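Local coordinates for choline binding protein PCPA (Streptococcus pneumoniae, PDB 4CP6), which is a choline-binding, leucine-rich repeat vaccine antigen of the pneumococcus that is probably held on the cell surface through cell-wall choline, at residues E140-E151 with K163-K174; Y94-S102 with F112-D123. All blocks are in the same frame, centred on the assembly; numbering follows the deposited sequence.

Contacts 2 and 1 are two junctions between successive coils of one leucine-rich repeat region. Contact 2 comes first along the chain and closes before contact 1 opens; their centres lie about 13 Å apart. Both belong to the same parallel sheet, in which strands 97-100, 119-122, 143-146 and 166-169 follow each other in sequence order. Strands 119-122 and 143-146 are neighbours, so the second strand of contact 2 borders the first strand of contact 1, and Ile-144 packs on Ile-120 and Phe-122. The two contacts are thus successive steps of one solenoid, with its hydrophobic core running on between them.

Contact 1 of 2, residues E140-E151 with K163-K174; sequences ELEEIELPASLE and KLKKLTFSSSSK
Leu-146 and Phe-169 lie side by side on the inner face of two neighbouring parallel strands, 143-146 and 166-169, adjacent rungs of a leucine-rich repeat solenoid. The packing is close here: Leu-146 CD1 approaches Phe-169 CE1 obliquely at 3.7 Å, and two residues earlier along the same strands Ile-144 CG2 sits 3.8 Å from Leu-167 CD1. Ile-144 has CG1 anti to its backbone nitrogen (chi1 -167°), which leaves the CG2 branch to meet the leucine. Leu-192 of strand 191-194 packs against both Leu-167 and Phe-169.

Between the strands the backbone bonds alternate, from Ile-144 N to Lys-166 O, Thr-168 N to Ile-144 O, Leu-146 N to Thr-168 O and Ser-170 N to Leu-146 O, the last almost straight at 179°. Where the strands begin, Glu-142 O is gripped twice, by the backbone nitrogens of Lys-165 and Lys-166.

The other face, bearing Glu-143, Glu-145, Lys-166 and Thr-168, is looser and wetter. Glu-143 OE2 and Lys-165 NZ lie 4.3 Å apart, beyond a salt bridge, so any attraction is probably diffuse. Glu-145 slants across Thr-168, and a water bonded to Thr-168 OG1 also reaches Glu-145 OE1, weakly. Beyond the strands, the type I turn from Pro-147 to Leu-150 sets Ala-148 CB against the carbonyls of Ser-171 and Ser-172, while Ala-148 O takes the Lys-174 N-H. From within its strand, the extended Glu-145 side chain brings OE2 to 2.9 Å from Ser-170 OG, whose hydroxyl also lies 3.2 Å from Leu-146 O.

Contact 2 of 2, residues Y94-S102 with F112-D123; sequences YPSSITIPS and FHGSKAKTIIFD
Tyr-94 lays its ring obliquely along the backbone of Ser-115 to Ala-117, with CE1 3.4 Å from Lys-116 N and CD1 3.6 Å from Lys-116 CB. The torsion about its first side-chain bond (chi1 -161°) swings the ring toward this loop, where the phenol OH lies 2.7 Å from Ser-115 OG. The Ala-117 N-H holds that serine oxygen in an ST turn, while a hydrogen bond with Phe-81 O fixes the phenol from its other partner.

Further on, Ile-98 and Ile-100 reach into the apolar interior. Ile-98 CD1 meets the edge of the Phe-112 ring, close to its plane, at 3.9 Å from CE2. Ile-100 CD1 is wedged among three partners: Phe-112 CZ, Phe-122 CE2 and Ile-120 CG2, the last unusually tight at 3.4 Å. On the opposite face Thr-99 OG1 rests against Ile-121 CB, and Thr-99 CG2 comes within 3.3 Å of Asp-123 OD1.

The backbones are joined by parallel-strand bonds, among them Ile-100 N to Ile-121 O, at 2.8 Å, and Asp-123 N to Ile-100 O. Thr-119 O accepts from Ile-98 N, but Thr-119 N is buried by the contact without a partner in the model. A water spans Ser-102 N and Asp-123 OD2. Aliphatic and aromatic side chains directed inward from parallel strands of successive coils are the hallmark of the leucine-rich repeat solenoid, here of the BspA type.

Contact 1 of 2, residues E140-E151 with K163-K174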
loop_
_atom_site.group_PDB
_atom_site.type_symbol
_atom_site.label_atom_id
_atom_site.label_comp_id
_atom_site.label_asym_id
_atom_site.label_seq_id
_atom_site.Cartn_x
_atom_site.Cartn_y
_atom_site.Cartn_z
ATOM N N GLU A 140 -16.189 -2.676 7.798
ATOM C CA GLU A 140 -16.183 -3.890 8.628
ATOM C C GLU A 140 -16.466 -5.131 7.768
ATOM O O GLU A 140 -16.771 -6.202 8.290
ATOM C CB GLU A 140 -17.234 -3.772 9.732
ATOM C CG GLU A 140 -16.996 -2.564 10.623
ATOM C CD GLU A 140 -17.819 -2.503 11.893
ATOM O OE1 GLU A 140 -18.382 -3.541 12.309
ATOM O OE2 GLU A 140 -17.882 -1.403 12.484
ATOM N N LEU A 141 -16.315 -4.995 6.433
ATOM C CA LEU A 141 -16.535 -6.082 5.502
ATOM C C LEU A 141 -15.668 -7.288 5.859
ATOM O O LEU A 141 -14.483 -7.128 6.126
ATOM C CB LEU A 141 -16.120 -5.579 4.114
ATOM C CG LEU A 141 -16.489 -6.347 2.872
ATOM C CD1 LEU A 141 -18.015 -6.534 2.773
ATOM C CD2 LEU A 141 -16.023 -5.545 1.646
ATOM N N GLU A 142 -16.263 -8.472 5.853
ATOM C CA GLU A 142 -15.512 -9.687 6.118
ATOM C C GLU A 142 -15.312 -10.493 4.880
ATOM O O GLU A 142 -14.298 -11.170 4.776
ATOM C CB GLU A 142 -16.175 -10.528 7.217
ATOM C CG GLU A 142 -16.194 -9.733 8.513
ATOM C CD GLU A 142 -16.777 -10.451 9.706
ATOM O OE1 GLU A 142 -17.334 -11.557 9.529
ATOM O OE2 GLU A 142 -16.702 -9.885 10.820
ATOM N N GLU A 143 -16.285 -10.484 3.971
ATOM C CA GLU A 143 -16.233 -11.274 2.743
ATOM C C GLU A 143 -16.927 -10.549 1.613
ATOM O O GLU A 143 -18.008 -9.977 1.810
ATOM C CB GLU A 143 -16.996 -12.612 2.939
ATOM C CG GLU A 143 -16.267 -13.641 3.795
ATOM C CD GLU A 143 -16.812 -15.058 3.739
ATOM O OE1 GLU A 143 -17.854 -15.281 3.080
ATOM O OE2 GLU A 143 -16.188 -15.951 4.358
ATOM N N ILE A 144 -16.352 -10.634 0.404
ATOM C CA ILE A 144 -16.974 -10.074 -0.786
ATOM C C ILE A 144 -16.460 -10.813 -2.003
ATOM O O ILE A 144 -15.259 -11.115 -2.095
ATOM C CB ILE A 144 -16.753 -8.521 -0.913
ATOM C CG1 ILE A 144 -17.681 -7.875 -1.984
ATOM C CG2 ILE A 144 -15.255 -8.183 -1.195
ATOM C CD1 ILE A 144 -17.654 -6.324 -2.022
ATOM N N GLU A 145 -17.366 -11.112 -2.931
ATOM C CA GLU A 145 -17.025 -11.715 -4.207
ATOM C C GLU A 145 -17.406 -10.682 -5.257
ATOM O O GLU A 145 -18.602 -10.373 -5.424
ATOM C CB GLU A 145 -17.805 -13.008 -4.439
ATOM C CG GLU A 145 -17.448 -13.653 -5.768
ATOM C CD GLU A 145 -18.015 -15.039 -6.031
ATOM O OE1 GLU A 145 -18.390 -15.744 -5.065
ATOM O OE2 GLU A 145 -18.002 -15.454 -7.210
ATOM N N LEU A 146 -16.392 -10.084 -5.933
ATOM C CA LEU A 146 -16.633 -9.019 -6.894
ATOM C C LEU A 146 -17.100 -9.571 -8.211
ATOM O O LEU A 146 -16.575 -10.608 -8.649
ATOM C CB LEU A 146 -15.407 -8.103 -7.012
ATOM C CG LEU A 146 -15.110 -7.363 -5.697
ATOM C CD1 LEU A 146 -13.759 -6.681 -5.728
ATOM C CD2 LEU A 146 -16.193 -6.325 -5.380
ATOM N N PRO A 147 -18.099 -8.951 -8.850
ATOM C CA PRO A 147 -18.695 -9.558 -10.054
ATOM C C PRO A 147 -17.792 -9.467 -11.261
ATOM O O PRO A 147 -16.896 -8.622 -11.308
ATOM C CB PRO A 147 -19.971 -8.741 -10.263
ATOM C CG PRO A 147 -19.648 -7.386 -9.665
ATOM C CD PRO A 147 -18.824 -7.733 -8.437
ATOM N N ALA A 148 -18.077 -10.299 -12.264
ATOM C CA ALA A 148 -17.297 -10.352 -13.487
ATOM C C ALA A 148 -17.274 -9.047 -14.272
ATOM O O ALA A 148 -16.298 -8.735 -14.951
ATOM C CB ALA A 148 -17.836 -11.471 -14.377
ATOM N N SER A 149 -18.360 -8.246 -14.180
ATOM C CA SER A 149 -18.463 -6.990 -14.890
ATOM C C SER A 149 -17.461 -5.945 -14.383
ATOM O O SER A 149 -17.216 -4.990 -15.092
ATOM C CB SER A 149 -19.868 -6.429 -14.689
ATOM O OG SER A 149 -20.223 -6.411 -13.319
ATOM N N LEU A 150 -16.945 -6.108 -13.157
ATOM C CA LEU A 150 -16.091 -5.067 -12.580
ATOM C C LEU A 150 -14.786 -4.908 -13.345
ATOM O O LEU A 150 -14.051 -5.874 -13.499
ATOM C CB LEU A 150 -15.855 -5.385 -11.116
ATOM C CG LEU A 150 -14.942 -4.392 -10.368
ATOM C CD1 LEU A 150 -15.660 -3.052 -10.138
ATOM C CD2 LEU A 150 -14.508 -4.988 -9.053
ATOM N N GLU A 151 -14.519 -3.683 -13.817
ATOM C CA GLU A 151 -13.311 -3.387 -14.588
ATOM C C GLU A 151 -12.275 -2.537 -13.849
ATOM O O GLU A 151 -11.098 -2.552 -14.254
ATOM C CB GLU A 151 -13.684 -2.630 -15.863
ATOM C CG GLU A 151 -14.545 -3.456 -16.809
ATOM C CD GLU A 151 -14.905 -2.774 -18.117
ATOM O OE1 GLU A 151 -14.207 -1.814 -18.512
ATOM O OE2 GLU A 151 -15.879 -3.227 -18.762
ATOM N N LYS A 163 -11.185 -6.332 9.039
ATOM C CA LYS A 163 -11.755 -7.656 9.248
ATOM C C LYS A 163 -11.932 -8.414 7.932
ATOM O O LYS A 163 -12.408 -9.547 7.941
ATOM C CB LYS A 163 -13.128 -7.504 9.947
ATOM C CG LYS A 163 -13.049 -6.966 11.405
ATOM C CD LYS A 163 -12.299 -7.923 12.339
ATOM C CE LYS A 163 -12.074 -7.362 13.725
ATOM N NZ LYS A 163 -11.037 -8.139 14.458
ATOM N N LEU A 164 -11.547 -7.800 6.798
ATOM C CA LEU A 164 -11.721 -8.445 5.486
ATOM C C LEU A 164 -10.872 -9.720 5.423
ATOM O O LEU A 164 -9.651 -9.670 5.558
ATOM C CB LEU A 164 -11.372 -7.447 4.366
ATOM C CG LEU A 164 -11.511 -7.956 2.940
ATOM C CD1 LEU A 164 -12.982 -8.359 2.599
ATOM C CD2 LEU A 164 -10.973 -6.929 1.975
ATOM N N LYS A 165 -11.545 -10.877 5.300
ATOM C CA LYS A 165 -10.847 -12.153 5.310
ATOM C C LYS A 165 -10.913 -12.878 3.972
ATOM O O LYS A 165 -10.064 -13.726 3.712
ATOM C CB LYS A 165 -11.281 -13.070 6.486
ATOM C CG LYS A 165 -12.706 -13.597 6.466
ATOM C CD LYS A 165 -12.833 -14.794 7.413
ATOM C CE LYS A 165 -14.062 -15.631 7.143
ATOM N NZ LYS A 165 -14.077 -16.873 7.968
ATOM N N LYS A 166 -11.897 -12.581 3.141
ATOM C CA LYS A 166 -12.010 -13.224 1.837
ATOM C C LYS A 166 -12.407 -12.200 0.804
ATOM O O LYS A 166 -13.434 -11.548 0.962
ATOM C CB LYS A 166 -12.991 -14.412 1.884
ATOM C CG LYS A 166 -12.982 -15.253 0.603
ATOM C CD LYS A 166 -13.828 -16.512 0.780
ATOM C CE LYS A 166 -14.228 -17.112 -0.543
ATOM N NZ LYS A 166 -14.985 -18.378 -0.353
ATOM N N LEU A 167 -11.595 -12.039 -0.237
ATOM C CA LEU A 167 -11.889 -11.113 -1.316
ATOM C C LEU A 167 -11.600 -11.887 -2.566
ATOM O O LEU A 167 -10.443 -12.247 -2.802
ATOM C CB LEU A 167 -11.053 -9.820 -1.253
ATOM C CG LEU A 167 -11.605 -8.714 -2.240
ATOM C CD1 LEU A 167 -11.623 -7.338 -1.624
ATOM C CD2 LEU A 167 -10.843 -8.684 -3.540
ATOM N N THR A 168 -12.642 -12.196 -3.335
ATOM C CA THR A 168 -12.493 -12.991 -4.550
ATOM C C THR A 168 -13.178 -12.302 -5.717
ATOM O O THR A 168 -13.910 -11.323 -5.539
ATOM C CB THR A 168 -13.100 -14.378 -4.364
ATOM O OG1 THR A 168 -14.483 -14.236 -4.037
ATOM C CG2 THR A 168 -12.399 -15.205 -3.288
ATOM N N PHE A 169 -12.919 -12.808 -6.922
ATOM C CA PHE A 169 -13.440 -12.263 -8.166
ATOM C C PHE A 169 -14.131 -13.371 -8.893
ATOM O O PHE A 169 -13.553 -14.453 -9.067
ATOM C CB PHE A 169 -12.285 -11.689 -9.023
ATOM C CG PHE A 169 -11.414 -10.706 -8.276
ATOM C CD1 PHE A 169 -11.779 -9.364 -8.165
ATOM C CD2 PHE A 169 -10.265 -11.131 -7.631
ATOM C CE1 PHE A 169 -10.982 -8.469 -7.438
ATOM C CE2 PHE A 169 -9.472 -10.237 -6.907
ATOM C CZ PHE A 169 -9.833 -8.913 -6.829
ATOM N N SER A 170 -15.389 -13.137 -9.272
ATOM C CA SER A 170 -16.191 -14.107 -10.013
ATOM C C SER A 170 -15.469 -14.547 -11.296
ATOM O O SER A 170 -14.585 -13.833 -11.815
ATOM C CB SER A 170 -17.539 -13.499 -10.349
ATOM O OG SER A 170 -18.255 -13.278 -9.141
ATOM N N SER A 171 -15.875 -15.746 -11.822
ATOM C CA SER A 171 -15.273 -16.275 -13.048
ATOM C C SER A 171 -15.503 -15.319 -14.209
ATOM O O SER A 171 -16.472 -14.561 -14.206
ATOM C CB SER A 171 -15.836 -17.654 -13.378
ATOM O OG SER A 171 -17.244 -17.598 -13.523
ATOM N N SER A 172 -14.605 -15.325 -15.182
ATOM C CA SER A 172 -14.649 -14.467 -16.352
ATOM C C SER A 172 -14.561 -12.986 -15.953
ATOM O O SER A 172 -15.139 -12.130 -16.622
ATOM C CB SER A 172 -15.910 -14.705 -17.185
ATOM O OG SER A 172 -15.973 -16.057 -17.623
ATOM N N SER A 173 -13.736 -12.678 -14.922
ATOM C CA SER A 173 -13.539 -11.318 -14.491
ATOM C C SER A 173 -13.031 -10.424 -15.613
ATOM O O SER A 173 -12.166 -10.848 -16.411
ATOM C CB SER A 173 -12.508 -11.295 -13.368
ATOM O OG SER A 173 -12.235 -9.955 -12.971
ATOM N N LYS A 174 -13.528 -9.195 -15.665
ATOM C CA LYS A 174 -13.076 -8.167 -16.603
ATOM C C LYS A 174 -12.199 -7.121 -15.873
ATOM O O LYS A 174 -11.941 -6.049 -16.430
ATOM C CB LYS A 174 -14.258 -7.493 -17.319
ATOM C CG LYS A 174 -15.031 -8.462 -18.242
ATOM C CD LYS A 174 -16.253 -7.783 -18.853
ATOM C CE LYS A 174 -15.971 -6.869 -20.020
ATOM N NZ LYS A 174 -17.230 -6.462 -20.709
HETATM O O HOH W 1 -13.102 -5.116 7.334
HETATM O O HOH W 2 -15.225 -13.922 -1.432
HETATM O O HOH W 3 -15.783 -16.569 -4.419
HETATM O O HOH W 4 -14.878 -11.059 -11.257
HETATM O O HOH W 5 -14.204 -8.340 -12.256
#

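Contact 2 of 2, residues Y94-S102 with F112-D123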
loop_
_atom_site.group_PDB
_atom_site.type_symbol
_atom_site.label_atom_id
_atom_site.label_comp_id
_atom_site.label_asym_id
_atom_site.label_seq_id
_atom_site.Cartn_x
_atom_site.Cartn_y
_atom_site.Cartn_z
ATOM N N TYR A 94 -27.509 0.546 11.269
ATOM C CA TYR A 94 -26.871 0.161 10.016
ATOM C C TYR A 94 -27.119 -1.323 9.782
ATOM O O TYR A 94 -27.070 -2.100 10.723
ATOM C CB TYR A 94 -25.341 0.469 10.073
ATOM C CG TYR A 94 -24.725 0.518 8.697
ATOM C CD1 TYR A 94 -24.276 -0.645 8.074
ATOM C CD2 TYR A 94 -24.635 1.721 7.991
ATOM C CE1 TYR A 94 -23.811 -0.622 6.758
ATOM C CE2 TYR A 94 -24.116 1.762 6.694
ATOM C CZ TYR A 94 -23.684 0.585 6.091
ATOM O OH TYR A 94 -23.169 0.592 4.816
ATOM N N PRO A 95 -27.381 -1.731 8.526
ATOM C CA PRO A 95 -27.648 -3.146 8.250
ATOM C C PRO A 95 -26.463 -4.077 8.470
ATOM O O PRO A 95 -25.310 -3.655 8.462
ATOM C CB PRO A 95 -28.080 -3.160 6.777
ATOM C CG PRO A 95 -27.716 -1.870 6.215
ATOM C CD PRO A 95 -27.557 -0.890 7.333
ATOM N N SER A 96 -26.752 -5.380 8.618
ATOM C CA SER A 96 -25.685 -6.376 8.807
ATOM C C SER A 96 -25.082 -6.828 7.463
ATOM O O SER A 96 -23.974 -7.376 7.426
ATOM C CB SER A 96 -26.272 -7.585 9.509
ATOM O OG SER A 96 -27.397 -8.048 8.783
ATOM N N SER A 97 -25.834 -6.665 6.384
ATOM C CA SER A 97 -25.403 -7.027 5.030
ATOM C C SER A 97 -26.167 -6.161 4.065
ATOM O O SER A 97 -27.259 -5.683 4.405
ATOM C CB SER A 97 -25.665 -8.505 4.733
ATOM O OG SER A 97 -27.054 -8.756 4.574
ATOM N N ILE A 98 -25.611 -5.921 2.877
ATOM C CA ILE A 98 -26.272 -5.117 1.875
ATOM C C ILE A 98 -26.223 -5.880 0.578
ATOM O O ILE A 98 -25.141 -6.375 0.204
ATOM C CB ILE A 98 -25.687 -3.681 1.726
ATOM C CG1 ILE A 98 -25.877 -2.865 3.047
ATOM C CG2 ILE A 98 -26.328 -2.966 0.516
ATOM C CD1 ILE A 98 -25.157 -1.515 3.088
ATOM N N THR A 99 -27.375 -5.995 -0.096
ATOM C CA THR A 99 -27.493 -6.634 -1.399
ATOM C C THR A 99 -27.572 -5.552 -2.460
ATOM O O THR A 99 -28.356 -4.594 -2.327
ATOM C CB THR A 99 -28.688 -7.586 -1.422
ATOM O OG1 THR A 99 -28.417 -8.660 -0.527
ATOM C CG2 THR A 99 -28.977 -8.140 -2.818
ATOM N N ILE A 100 -26.723 -5.681 -3.507
ATOM C CA ILE A 100 -26.640 -4.719 -4.583
ATOM C C ILE A 100 -27.352 -5.283 -5.799
ATOM O O ILE A 100 -26.965 -6.349 -6.281
ATOM C CB ILE A 100 -25.153 -4.425 -4.882
ATOM C CG1 ILE A 100 -24.465 -3.869 -3.600
ATOM C CG2 ILE A 100 -25.005 -3.496 -6.085
ATOM C CD1 ILE A 100 -22.998 -3.364 -3.765
ATOM N N PRO A 101 -28.371 -4.570 -6.319
ATOM C CA PRO A 101 -29.110 -5.087 -7.480
ATOM C C PRO A 101 -28.269 -5.004 -8.740
ATOM O O PRO A 101 -27.311 -4.223 -8.776
ATOM C CB PRO A 101 -30.347 -4.178 -7.548
ATOM C CG PRO A 101 -29.865 -2.864 -6.952
ATOM C CD PRO A 101 -28.934 -3.286 -5.843
ATOM N N SER A 102 -28.652 -5.763 -9.788
ATOM C CA SER A 102 -27.891 -5.778 -11.033
ATOM C C SER A 102 -27.781 -4.420 -11.718
ATOM O O SER A 102 -26.779 -4.166 -12.374
ATOM C CB SER A 102 -28.435 -6.828 -12.001
ATOM O OG SER A 102 -29.781 -6.560 -12.348
ATOM N N PHE A 112 -19.607 3.478 0.465
ATOM C CA PHE A 112 -19.786 2.595 1.617
ATOM C C PHE A 112 -18.694 2.854 2.651
ATOM O O PHE A 112 -18.291 1.943 3.378
ATOM C CB PHE A 112 -19.771 1.119 1.180
ATOM C CG PHE A 112 -20.922 0.700 0.294
ATOM C CD1 PHE A 112 -20.885 0.918 -1.078
ATOM C CD2 PHE A 112 -22.020 0.035 0.827
ATOM C CE1 PHE A 112 -21.918 0.466 -1.905
ATOM C CE2 PHE A 112 -23.066 -0.373 0.015
ATOM C CZ PHE A 112 -23.021 -0.152 -1.343
ATOM N N HIS A 113 -18.225 4.123 2.768
ATOM C CA HIS A 113 -17.174 4.415 3.729
ATOM C C HIS A 113 -17.576 3.906 5.131
ATOM O O HIS A 113 -18.684 4.232 5.587
ATOM C CB HIS A 113 -16.873 5.928 3.801
ATOM C CG HIS A 113 -16.131 6.271 5.048
ATOM N ND1 HIS A 113 -14.761 6.204 5.103
ATOM C CD2 HIS A 113 -16.603 6.545 6.292
ATOM C CE1 HIS A 113 -14.434 6.445 6.369
ATOM N NE2 HIS A 113 -15.516 6.679 7.105
ATOM N N GLY A 114 -16.674 3.230 5.824
ATOM C CA GLY A 114 -16.903 2.764 7.186
ATOM C C GLY A 114 -18.043 1.786 7.357
ATOM O O GLY A 114 -18.431 1.494 8.500
ATOM N N SER A 115 -18.587 1.257 6.252
ATOM C CA SER A 115 -19.734 0.358 6.315
ATOM C C SER A 115 -19.627 -0.707 7.383
ATOM O O SER A 115 -18.622 -1.391 7.478
ATOM C CB SER A 115 -19.967 -0.299 4.958
ATOM O OG SER A 115 -21.077 -1.185 4.983
ATOM N N LYS A 116 -20.704 -0.897 8.151
ATOM C CA LYS A 116 -20.725 -1.951 9.161
ATOM C C LYS A 116 -21.252 -3.273 8.593
ATOM O O LYS A 116 -21.321 -4.260 9.337
ATOM C CB LYS A 116 -21.587 -1.519 10.339
ATOM C CG LYS A 116 -20.934 -0.407 11.138
ATOM C CD LYS A 116 -21.806 -0.051 12.326
ATOM C CE LYS A 116 -21.927 -1.144 13.352
ATOM N NZ LYS A 116 -22.686 -0.673 14.550
ATOM N N ALA A 117 -21.587 -3.317 7.290
ATOM C CA ALA A 117 -22.050 -4.563 6.686
ATOM C C ALA A 117 -20.886 -5.583 6.673
ATOM O O ALA A 117 -19.743 -5.265 6.281
ATOM C CB ALA A 117 -22.534 -4.305 5.267
ATOM N N LYS A 118 -21.168 -6.798 7.133
ATOM C CA LYS A 118 -20.151 -7.851 7.168
ATOM C C LYS A 118 -19.984 -8.463 5.788
ATOM O O LYS A 118 -18.923 -9.012 5.460
ATOM C CB LYS A 118 -20.526 -8.943 8.179
ATOM C CG LYS A 118 -20.819 -8.423 9.590
ATOM C CD LYS A 118 -19.580 -8.094 10.381
ATOM C CE LYS A 118 -19.879 -7.298 11.629
ATOM N NZ LYS A 118 -19.962 -5.835 11.350
ATOM N N THR A 119 -21.026 -8.391 4.985
ATOM C CA THR A 119 -20.954 -8.829 3.609
ATOM C C THR A 119 -21.740 -7.924 2.690
ATOM O O THR A 119 -22.666 -7.221 3.116
ATOM C CB THR A 119 -21.311 -10.295 3.425
ATOM O OG1 THR A 119 -20.879 -10.678 2.096
ATOM C CG2 THR A 119 -22.788 -10.577 3.680
ATOM N N ILE A 120 -21.321 -7.907 1.432
ATOM C CA ILE A 120 -21.947 -7.215 0.328
ATOM C C ILE A 120 -22.237 -8.307 -0.650
ATOM O O ILE A 120 -21.303 -9.036 -1.051
ATOM C CB ILE A 120 -21.010 -6.155 -0.302
ATOM C CG1 ILE A 120 -20.626 -5.062 0.695
ATOM C CG2 ILE A 120 -21.593 -5.577 -1.593
ATOM C CD1 ILE A 120 -21.744 -4.130 1.104
ATOM N N ILE A 121 -23.517 -8.480 -0.986
ATOM C CA ILE A 121 -23.952 -9.538 -1.876
ATOM C C ILE A 121 -24.386 -8.940 -3.190
ATOM O O ILE A 121 -25.150 -7.966 -3.212
ATOM C CB ILE A 121 -25.126 -10.310 -1.211
ATOM C CG1 ILE A 121 -24.720 -10.878 0.172
ATOM C CG2 ILE A 121 -25.698 -11.405 -2.154
ATOM C CD1 ILE A 121 -25.854 -10.968 1.143
ATOM N N PHE A 122 -23.951 -9.534 -4.298
ATOM C CA PHE A 122 -24.395 -9.068 -5.600
ATOM C C PHE A 122 -25.485 -9.969 -6.130
ATOM O O PHE A 122 -25.335 -11.199 -6.138
ATOM C CB PHE A 122 -23.232 -9.033 -6.615
ATOM C CG PHE A 122 -22.239 -7.969 -6.248
ATOM C CD1 PHE A 122 -21.181 -8.250 -5.389
ATOM C CD2 PHE A 122 -22.368 -6.673 -6.737
ATOM C CE1 PHE A 122 -20.319 -7.240 -4.963
ATOM C CE2 PHE A 122 -21.469 -5.679 -6.361
ATOM C CZ PHE A 122 -20.448 -5.965 -5.468
ATOM N N ASP A 123 -26.575 -9.361 -6.621
ATOM C CA ASP A 123 -27.618 -10.139 -7.282
ATOM C C ASP A 123 -27.001 -10.657 -8.567
ATOM O O ASP A 123 -26.075 -10.042 -9.110
ATOM C CB ASP A 123 -28.824 -9.255 -7.657
ATOM C CG ASP A 123 -29.809 -8.963 -6.547
ATOM O OD1 ASP A 123 -29.814 -9.700 -5.544
ATOM O OD2 ASP A 123 -30.638 -8.046 -6.721
HETATM O O HOH W 6 -25.702 -7.146 -8.831
HETATM O O HOH W 7 -30.906 -7.417 -9.438
#